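Exopolysaccharide biosynthesis protein (PDB 6TGF) probably hydrolyses exopolysaccharide and so modifies the glycan biofilm, using a parallel beta-helix fold like that of bacteriophage tailspikes. Local coordinates at residues B[306-311]-B[330-335]; B[362-367]-B[385-390]. All coordinates share one frame; numbering follows the deposited sequence.

Contact 1 of 2, residues B[306-311]-B[330-335]; sequences PATTIV and SNLIFN
Thr308 and Ile333 begin a short parallel ladder between strands 308-311 and 332-335. Ile333 N gives a straight hydrogen bond to Thr308 O at 2.9 Å. Ile333 O then accepts the N-H of Ile310. Ile310 O in turn accepts Asn335 N at 3.1 Å. The CA-H groups of Thr309 and Phe334 also point at these two carbonyl oxygens. The axes of the two short strands cross at -29°.

Side chains pack on both faces, apolar on the buried one and mixed on the other. On the buried face, Leu332 CD2 meets Thr308 CG2 at 3.7 Å and Ile310 CD1 at 3.8 Å. Thr308 CG2 is anti to its own N, which leaves OG1 to bond Pro274 O and Ala298 N. Ile310 CG2 lies 3.8 Å from Phe334 CD1, and Phe320 and Val319 of strand 318-324 back this pair. On the other face, Ile333 CG1 runs under the ring of Pro306, 3.7 Å from Pro306 CD. Thr309 OG1 rests on Ile333 CB.

Asn335 OD1 accepts Asn367 ND2, just beyond the end of strand 356-366. Parallel strands of successive turns, with aliphatic and aromatic residues stacked inside, are characteristic of a parallel beta-helix, here of the tailspike-like kind.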
ATOM      1  N   PRO B 306       1.766  -6.316 -19.026  1.00 45.36           N
ATOM      2  CA  PRO B 306       3.204  -6.416 -19.277  1.00 44.30           C
ATOM      3  C   PRO B 306       3.539  -6.535 -20.771  1.00 43.34           C
ATOM      4  O   PRO B 306       2.745  -7.095 -21.507  1.00 43.81           O
ATOM      5  CB  PRO B 306       3.619  -7.700 -18.543  1.00 44.19           C
ATOM      6  CG  PRO B 306       2.572  -7.874 -17.463  1.00 44.35           C
ATOM      7  CD  PRO B 306       1.295  -7.320 -18.059  1.00 44.78           C
ATOM      8  N   ALA B 307       4.709  -6.025 -21.171  1.00 41.91           N
ATOM      9  CA  ALA B 307       5.189  -5.988 -22.573  1.00 41.10           C
ATOM     10  C   ALA B 307       5.945  -7.278 -22.923  1.00 40.00           C
ATOM     11  O   ALA B 307       6.430  -7.373 -24.066  1.00 40.29           O
ATOM     12  CB  ALA B 307       6.053  -4.770 -22.785  1.00 41.22           C
ATOM     13  N   THR B 308       6.043  -8.229 -21.987  1.00 38.60           N
ATOM     14  CA  THR B 308       6.691  -9.554 -22.187  1.00 37.72           C
ATOM     15  C   THR B 308       5.672 -10.667 -21.926  1.00 37.02           C
ATOM     16  O   THR B 308       5.099 -10.693 -20.816  1.00 36.49           O
ATOM     17  CB  THR B 308       7.925  -9.713 -21.289  1.00 37.40           C
ATOM     18  OG1 THR B 308       8.837  -8.662 -21.608  1.00 37.36           O
ATOM     19  CG2 THR B 308       8.612 -11.051 -21.458  1.00 37.29           C
ATOM     20  N   THR B 309       5.470 -11.550 -22.909  1.00 36.57           N
ATOM     21  CA  THR B 309       4.618 -12.765 -22.807  1.00 36.35           C
ATOM     22  C   THR B 309       5.504 -14.012 -22.912  1.00 36.10           C
ATOM     23  O   THR B 309       6.265 -14.112 -23.894  1.00 36.07           O
ATOM     24  CB  THR B 309       3.517 -12.772 -23.874  1.00 36.43           C
ATOM     25  OG1 THR B 309       2.696 -11.623 -23.666  1.00 36.28           O
ATOM     26  CG2 THR B 309       2.659 -14.019 -23.833  1.00 36.53           C
ATOM     27  N   ILE B 310       5.413 -14.912 -21.929  1.00 35.92           N
ATOM     28  CA  ILE B 310       6.017 -16.276 -21.983  1.00 36.11           C
ATOM     29  C   ILE B 310       4.948 -17.236 -22.510  1.00 36.48           C
ATOM     30  O   ILE B 310       3.771 -17.086 -22.128  1.00 36.61           O
ATOM     31  CB  ILE B 310       6.575 -16.717 -20.613  1.00 35.90           C
ATOM     32  CG1 ILE B 310       7.895 -16.006 -20.296  1.00 35.66           C
ATOM     33  CG2 ILE B 310       6.729 -18.232 -20.545  1.00 35.98           C
ATOM     34  CD1 ILE B 310       8.323 -16.109 -18.850  1.00 35.54           C
ATOM     35  N   VAL B 311       5.358 -18.169 -23.369  1.00 36.69           N
ATOM     36  CA  VAL B 311       4.488 -19.223 -23.964  1.00 37.19           C
ATOM     37  C   VAL B 311       5.347 -20.486 -24.105  1.00 37.39           C
ATOM     38  O   VAL B 311       6.546 -20.344 -24.405  1.00 37.25           O
ATOM     39  CB  VAL B 311       3.876 -18.733 -25.292  1.00 37.45           C
ATOM     40  CG1 VAL B 311       4.824 -18.864 -26.471  1.00 37.55           C
ATOM     41  CG2 VAL B 311       2.563 -19.422 -25.600  1.00 37.99           C
ATOM     42  N   SER B 330       8.328 -10.580 -11.966  1.00 33.47           N
ATOM     43  CA  SER B 330       7.629  -9.307 -12.283  1.00 33.06           C
ATOM     44  C   SER B 330       7.527  -9.078 -13.795  1.00 32.61           C
ATOM     45  O   SER B 330       8.435  -9.506 -14.529  1.00 32.49           O
ATOM     46  CB  SER B 330       8.295  -8.140 -11.592  1.00 33.15           C
ATOM     47  OG  SER B 330       9.681  -8.078 -11.901  1.00 33.36           O
ATOM     48  N   ASN B 331       6.439  -8.429 -14.223  1.00 32.23           N
ATOM     49  CA  ASN B 331       6.229  -7.892 -15.594  1.00 32.02           C
ATOM     50  C   ASN B 331       6.184  -9.036 -16.614  1.00 31.76           C
ATOM     51  O   ASN B 331       6.807  -8.891 -17.680  1.00 31.78           O
ATOM     52  CB  ASN B 331       7.314  -6.876 -15.962  1.00 32.03           C
ATOM     53  CG  ASN B 331       7.543  -5.840 -14.885  1.00 31.94           C
ATOM     54  OD1 ASN B 331       6.592  -5.329 -14.298  1.00 31.82           O
ATOM     55  ND2 ASN B 331       8.801  -5.526 -14.619  1.00 32.03           N
ATOM     56  N   LEU B 332       5.452 -10.113 -16.320  1.00 31.51           N
ATOM     57  CA  LEU B 332       5.333 -11.291 -17.221  1.00 31.47           C
ATOM     58  C   LEU B 332       3.860 -11.666 -17.415  1.00 31.78           C
ATOM     59  O   LEU B 332       3.131 -11.763 -16.409  1.00 31.76           O
ATOM     60  CB  LEU B 332       6.120 -12.465 -16.631  1.00 31.07           C
ATOM     61  CG  LEU B 332       7.640 -12.315 -16.651  1.00 30.80           C
ATOM     62  CD1 LEU B 332       8.299 -13.395 -15.808  1.00 30.65           C
ATOM     63  CD2 LEU B 332       8.178 -12.349 -18.073  1.00 30.88           C
ATOM     64  N   ILE B 333       3.454 -11.855 -18.674  1.00 32.14           N
ATOM     65  CA  ILE B 333       2.227 -12.609 -19.066  1.00 32.48           C
ATOM     66  C   ILE B 333       2.665 -14.044 -19.371  1.00 32.81           C
ATOM     67  O   ILE B 333       3.608 -14.205 -20.166  1.00 32.95           O
ATOM     68  CB  ILE B 333       1.518 -11.952 -20.269  1.00 32.73           C
ATOM     69  CG1 ILE B 333       1.304 -10.449 -20.054  1.00 32.78           C
ATOM     70  CG2 ILE B 333       0.215 -12.675 -20.578  1.00 32.97           C
ATOM     71  CD1 ILE B 333       0.676  -9.723 -21.224  1.00 33.04           C
ATOM     72  N   PHE B 334       2.044 -15.042 -18.735  1.00 33.18           N
ATOM     73  CA  PHE B 334       2.223 -16.481 -19.063  1.00 33.65           C
ATOM     74  C   PHE B 334       0.911 -17.031 -19.630  1.00 34.40           C
ATOM     75  O   PHE B 334      -0.062 -17.183 -18.860  1.00 34.44           O
ATOM     76  CB  PHE B 334       2.685 -17.295 -17.851  1.00 33.42           C
ATOM     77  CG  PHE B 334       2.739 -18.784 -18.096  1.00 33.52           C
ATOM     78  CD1 PHE B 334       3.331 -19.295 -19.243  1.00 33.61           C
ATOM     79  CD2 PHE B 334       2.195 -19.679 -17.187  1.00 33.63           C
ATOM     80  CE1 PHE B 334       3.376 -20.662 -19.473  1.00 33.82           C
ATOM     81  CE2 PHE B 334       2.246 -21.047 -17.417  1.00 33.78           C
ATOM     82  CZ  PHE B 334       2.835 -21.536 -18.560  1.00 33.86           C
ATOM     83  N   ASN B 335       0.896 -17.307 -20.938  1.00 35.19           N
ATOM     84  CA  ASN B 335      -0.232 -17.952 -21.659  1.00 36.04           C
ATOM     85  C   ASN B 335       0.034 -19.462 -21.717  1.00 36.54           C
ATOM     86  O   ASN B 335       0.830 -19.887 -22.578  1.00 36.73           O
ATOM     87  CB  ASN B 335      -0.432 -17.339 -23.048  1.00 36.47           C
ATOM     88  CG  ASN B 335      -1.563 -17.978 -23.828  1.00 37.17           C
ATOM     89  OD1 ASN B 335      -2.481 -18.559 -23.249  1.00 37.42           O
ATOM     90  ND2 ASN B 335      -1.506 -17.872 -25.146  1.00 37.52           N
TER

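Contact 2 of 2, residues B[362-367]-B[385-390]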
ATOM      1  N   CYS B 362       2.861  -7.344 -11.126  1.00 29.74           N
ATOM      2  CA  CYS B 362       2.427  -7.200 -12.541  1.00 29.93           C
ATOM      3  C   CYS B 362       2.558  -8.545 -13.266  1.00 29.98           C
ATOM      4  O   CYS B 362       3.394  -8.648 -14.184  1.00 30.12           O
ATOM      5  CB  CYS B 362       3.234  -6.107 -13.231  1.00 30.01           C
ATOM      6  SG  CYS B 362       3.067  -4.495 -12.422  1.00 30.18           S
ATOM      7  N   LEU B 363       1.759  -9.535 -12.851  1.00 30.06           N
ATOM      8  CA  LEU B 363       1.733 -10.910 -13.421  1.00 30.29           C
ATOM      9  C   LEU B 363       0.328 -11.208 -13.956  1.00 30.96           C
ATOM     10  O   LEU B 363      -0.639 -11.037 -13.190  1.00 30.87           O
ATOM     11  CB  LEU B 363       2.116 -11.920 -12.333  1.00 30.01           C
ATOM     12  CG  LEU B 363       3.437 -11.666 -11.604  1.00 29.74           C
ATOM     13  CD1 LEU B 363       3.661 -12.716 -10.526  1.00 29.57           C
ATOM     14  CD2 LEU B 363       4.610 -11.640 -12.571  1.00 29.74           C
ATOM     15  N   ARG B 364       0.225 -11.638 -15.217  1.00 31.79           N
ATOM     16  CA  ARG B 364      -1.039 -12.119 -15.838  1.00 32.51           C
ATOM     17  C   ARG B 364      -0.913 -13.621 -16.117  1.00 32.51           C
ATOM     18  O   ARG B 364       0.063 -14.016 -16.780  1.00 32.60           O
ATOM     19  CB  ARG B 364      -1.353 -11.348 -17.124  1.00 33.34           C
ATOM     20  CG  ARG B 364      -1.758  -9.898 -16.898  1.00 34.01           C
ATOM     21  CD  ARG B 364      -2.483  -9.286 -18.086  1.00 34.92           C
ATOM     22  NE  ARG B 364      -3.919  -9.121 -17.875  1.00 35.47           N
ATOM     23  CZ  ARG B 364      -4.479  -8.155 -17.145  1.00 35.89           C
ATOM     24  NH1 ARG B 364      -3.728  -7.256 -16.529  1.00 35.83           N
ATOM     25  NH2 ARG B 364      -5.795  -8.094 -17.025  1.00 36.35           N
ATOM     26  N   PHE B 365      -1.860 -14.418 -15.612  1.00 32.56           N
ATOM     27  CA  PHE B 365      -1.967 -15.881 -15.853  1.00 32.72           C
ATOM     28  C   PHE B 365      -3.178 -16.152 -16.753  1.00 33.01           C
ATOM     29  O   PHE B 365      -4.318 -16.127 -16.254  1.00 33.01           O
ATOM     30  CB  PHE B 365      -2.057 -16.636 -14.523  1.00 32.57           C
ATOM     31  CG  PHE B 365      -0.945 -16.319 -13.557  1.00 32.32           C
ATOM     32  CD1 PHE B 365       0.356 -16.724 -13.814  1.00 32.29           C
ATOM     33  CD2 PHE B 365      -1.197 -15.609 -12.392  1.00 32.23           C
ATOM     34  CE1 PHE B 365       1.379 -16.429 -12.926  1.00 32.10           C
ATOM     35  CE2 PHE B 365      -0.173 -15.316 -11.505  1.00 31.99           C
ATOM     36  CZ  PHE B 365       1.113 -15.726 -11.773  1.00 31.96           C
ATOM     37  N   ASN B 366      -2.929 -16.388 -18.045  1.00 33.28           N
ATOM     38  CA  ASN B 366      -3.971 -16.673 -19.068  1.00 33.76           C
ATOM     39  C   ASN B 366      -3.910 -18.157 -19.444  1.00 34.07           C
ATOM     40  O   ASN B 366      -2.841 -18.600 -19.898  1.00 34.01           O
ATOM     41  CB  ASN B 366      -3.799 -15.800 -20.313  1.00 33.96           C
ATOM     42  CG  ASN B 366      -3.917 -14.318 -20.026  1.00 33.86           C
ATOM     43  OD1 ASN B 366      -4.680 -13.907 -19.156  1.00 33.99           O
ATOM     44  ND2 ASN B 366      -3.170 -13.509 -20.760  1.00 33.67           N
ATOM     45  N   ASN B 367      -5.013 -18.888 -19.249  1.00 34.47           N
ATOM     46  CA  ASN B 367      -5.205 -20.283 -19.731  1.00 34.85           C
ATOM     47  C   ASN B 367      -4.088 -21.180 -19.184  1.00 34.64           C
ATOM     48  O   ASN B 367      -3.530 -21.971 -19.969  1.00 34.87           O
ATOM     49  CB  ASN B 367      -5.251 -20.340 -21.262  1.00 35.28           C
ATOM     50  CG  ASN B 367      -6.076 -19.224 -21.867  1.00 35.47           C
ATOM     51  OD1 ASN B 367      -7.303 -19.248 -21.804  1.00 35.86           O
ATOM     52  ND2 ASN B 367      -5.409 -18.245 -22.457  1.00 35.22           N
ATOM     53  N   GLN B 385      -0.700  -6.654  -7.804  1.00 29.64           N
ATOM     54  CA  GLN B 385      -1.125  -6.435  -9.214  1.00 30.18           C
ATOM     55  C   GLN B 385      -0.938  -7.725 -10.021  1.00 30.20           C
ATOM     56  O   GLN B 385      -0.092  -7.730 -10.931  1.00 30.17           O
ATOM     57  CB  GLN B 385      -0.329  -5.290  -9.841  1.00 30.65           C
ATOM     58  CG  GLN B 385      -0.799  -3.910  -9.414  1.00 31.14           C
ATOM     59  CD  GLN B 385      -0.267  -2.847 -10.343  1.00 31.75           C
ATOM     60  OE1 GLN B 385      -0.997  -2.291 -11.162  1.00 32.46           O
ATOM     61  NE2 GLN B 385       1.024  -2.574 -10.237  1.00 31.82           N
ATOM     62  N   TRP B 386      -1.689  -8.778  -9.691  1.00 30.37           N
ATOM     63  CA  TRP B 386      -1.687 -10.058 -10.451  1.00 30.55           C
ATOM     64  C   TRP B 386      -3.108 -10.377 -10.921  1.00 31.32           C
ATOM     65  O   TRP B 386      -4.064 -10.092 -10.178  1.00 31.20           O
ATOM     66  CB  TRP B 386      -1.075 -11.206  -9.639  1.00 30.08           C
ATOM     67  CG  TRP B 386      -1.743 -11.495  -8.331  1.00 29.69           C
ATOM     68  CD1 TRP B 386      -1.525 -10.864  -7.142  1.00 29.43           C
ATOM     69  CD2 TRP B 386      -2.718 -12.520  -8.067  1.00 29.64           C
ATOM     70  NE1 TRP B 386      -2.296 -11.420  -6.158  1.00 29.38           N
ATOM     71  CE2 TRP B 386      -3.040 -12.436  -6.694  1.00 29.50           C
ATOM     72  CE3 TRP B 386      -3.351 -13.491  -8.849  1.00 29.78           C
ATOM     73  CZ2 TRP B 386      -3.973 -13.281  -6.096  1.00 29.52           C
ATOM     74  CZ3 TRP B 386      -4.270 -14.330  -8.255  1.00 29.89           C
ATOM     75  CH2 TRP B 386      -4.575 -14.225  -6.897  1.00 29.72           C
ATOM     76  N   TYR B 387      -3.219 -10.938 -12.127  1.00 32.23           N
ATOM     77  CA  TYR B 387      -4.497 -11.226 -12.823  1.00 33.17           C
ATOM     78  C   TYR B 387      -4.453 -12.671 -13.335  1.00 33.31           C
ATOM     79  O   TYR B 387      -3.412 -13.077 -13.881  1.00 33.29           O
ATOM     80  CB  TYR B 387      -4.725 -10.184 -13.924  1.00 33.97           C
ATOM     81  CG  TYR B 387      -4.547  -8.752 -13.479  1.00 34.46           C
ATOM     82  CD1 TYR B 387      -3.287  -8.179 -13.391  1.00 34.59           C
ATOM     83  CD2 TYR B 387      -5.636  -7.968 -13.135  1.00 34.90           C
ATOM     84  CE1 TYR B 387      -3.114  -6.869 -12.974  1.00 34.74           C
ATOM     85  CE2 TYR B 387      -5.482  -6.656 -12.717  1.00 35.14           C
ATOM     86  CZ  TYR B 387      -4.215  -6.103 -12.636  1.00 35.10           C
ATOM     87  OH  TYR B 387      -4.051  -4.812 -12.226  1.00 35.65           O
ATOM     88  N   ALA B 388      -5.532 -13.430 -13.121  1.00 33.60           N
ATOM     89  CA  ALA B 388      -5.704 -14.824 -13.595  1.00 33.89           C
ATOM     90  C   ALA B 388      -6.996 -14.923 -14.414  1.00 34.38           C
ATOM     91  O   ALA B 388      -8.059 -14.559 -13.880  1.00 34.30           O
ATOM     92  CB  ALA B 388      -5.714 -15.773 -12.422  1.00 33.84           C
ATOM     93  N   SER B 389      -6.897 -15.381 -15.667  1.00 34.95           N
ATOM     94  CA  SER B 389      -8.032 -15.537 -16.614  1.00 35.66           C
ATOM     95  C   SER B 389      -8.091 -16.976 -17.134  1.00 36.04           C
ATOM     96  O   SER B 389      -7.113 -17.413 -17.773  1.00 36.03           O
ATOM     97  CB  SER B 389      -7.935 -14.560 -17.757  1.00 36.02           C
ATOM     98  OG  SER B 389      -8.767 -14.958 -18.837  1.00 36.73           O
ATOM     99  N   ALA B 390      -9.206 -17.667 -16.878  1.00 36.41           N
ATOM    100  CA  ALA B 390      -9.563 -18.978 -17.469  1.00 36.78           C
ATOM    101  C   ALA B 390      -8.457 -20.005 -17.196  1.00 36.61           C
ATOM    102  O   ALA B 390      -8.081 -20.736 -18.131  1.00 36.96           O
ATOM    103  CB  ALA B 390      -9.818 -18.808 -18.948  1.00 37.15           C
TER
HETATM  104  O   HOH W   1      -8.536 -21.893 -20.486  1.00 36.45           O
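Tyr387 O accepts the N-H of Phe365 at 2.7 Å, and the CA-H of Arg364 points at the same oxygen. Leu363 O and Phe365 O are used alike: each takes one backbone N-H, from Tyr387 and Ser389, and faces a CA-H of Trp386 or Ala388. Leu363 N to Gln385 O and Asn367 N to Ser389 O complete a five-bond parallel ladder. Strands 363-366 and 386-389 run nearly parallel.

The guanidinium of Arg364 lies flat over one face of the Tyr387 ring. The planes differ by 18°, and CZ is 4.2 Å from the ring centroid, so this is a cation-pi stack. The guanidinium is offset toward the rim, with NH1 3.3 Å from Tyr387 CD1. The bend at chi3 (106°) brings the guanidinium over Tyr387 on the adjoining strand. The ring is tied at its far end as well, where Tyr387 OH hydrogen-bonds Arg359 of a neighbouring subunit. An ethanediol, probably from the crystallisation liquor, lies about 3 Å from the Arg364 side chain. Further along this face, Asn366 OD1 touches Ser389 CB.

The buried face is apolar. Leu363 CB lies beside Trp386 CB, and Phe365 CB lies 4.3 Å from Ala388 CB. Trp386 sets its CG between the backbone N and the carbonyl carbon (chi1 58°). Its indole leads away from Leu363 and stacks on Phe419, in the next strand along.

At the strand ends, Asn367 and Ala390 both adopt left-handed backbone angles. One water donates to Asn367 OD1 and to Ala390 O, at 2.7 Å from the latter. Cys362 and Gln385 take similar angles at the other end, where the chain turns a corner. Matching corners in register, with nearly parallel strands between them, are characteristic of stacked coils in a parallel beta-helix.

Contacts 1 and 2 lie in series along the chain, centres about 9 Å apart. Strands 332-335 and 356-366 are neighbours, so the two ladders form one run of four strands. Phe334 N probably bonds Arg364 O between them. Both are partly buried, with an apolar inner face and a more polar outer one. Their outer chemistry differs: contact 1 has proline, threonine and isoleucine in van der Waals contact, contact 2 a cation-pi stack. Both reach a neighbouring subunit, contact 1 by packing at Asn331, contact 2 through Tyr387 OH. Contact 1 has three backbone bonds between crossing strands; contact 2 has five between nearly parallel ones. The corners at Asn331, Cys362 and Gln385 repeat along the beta-helix.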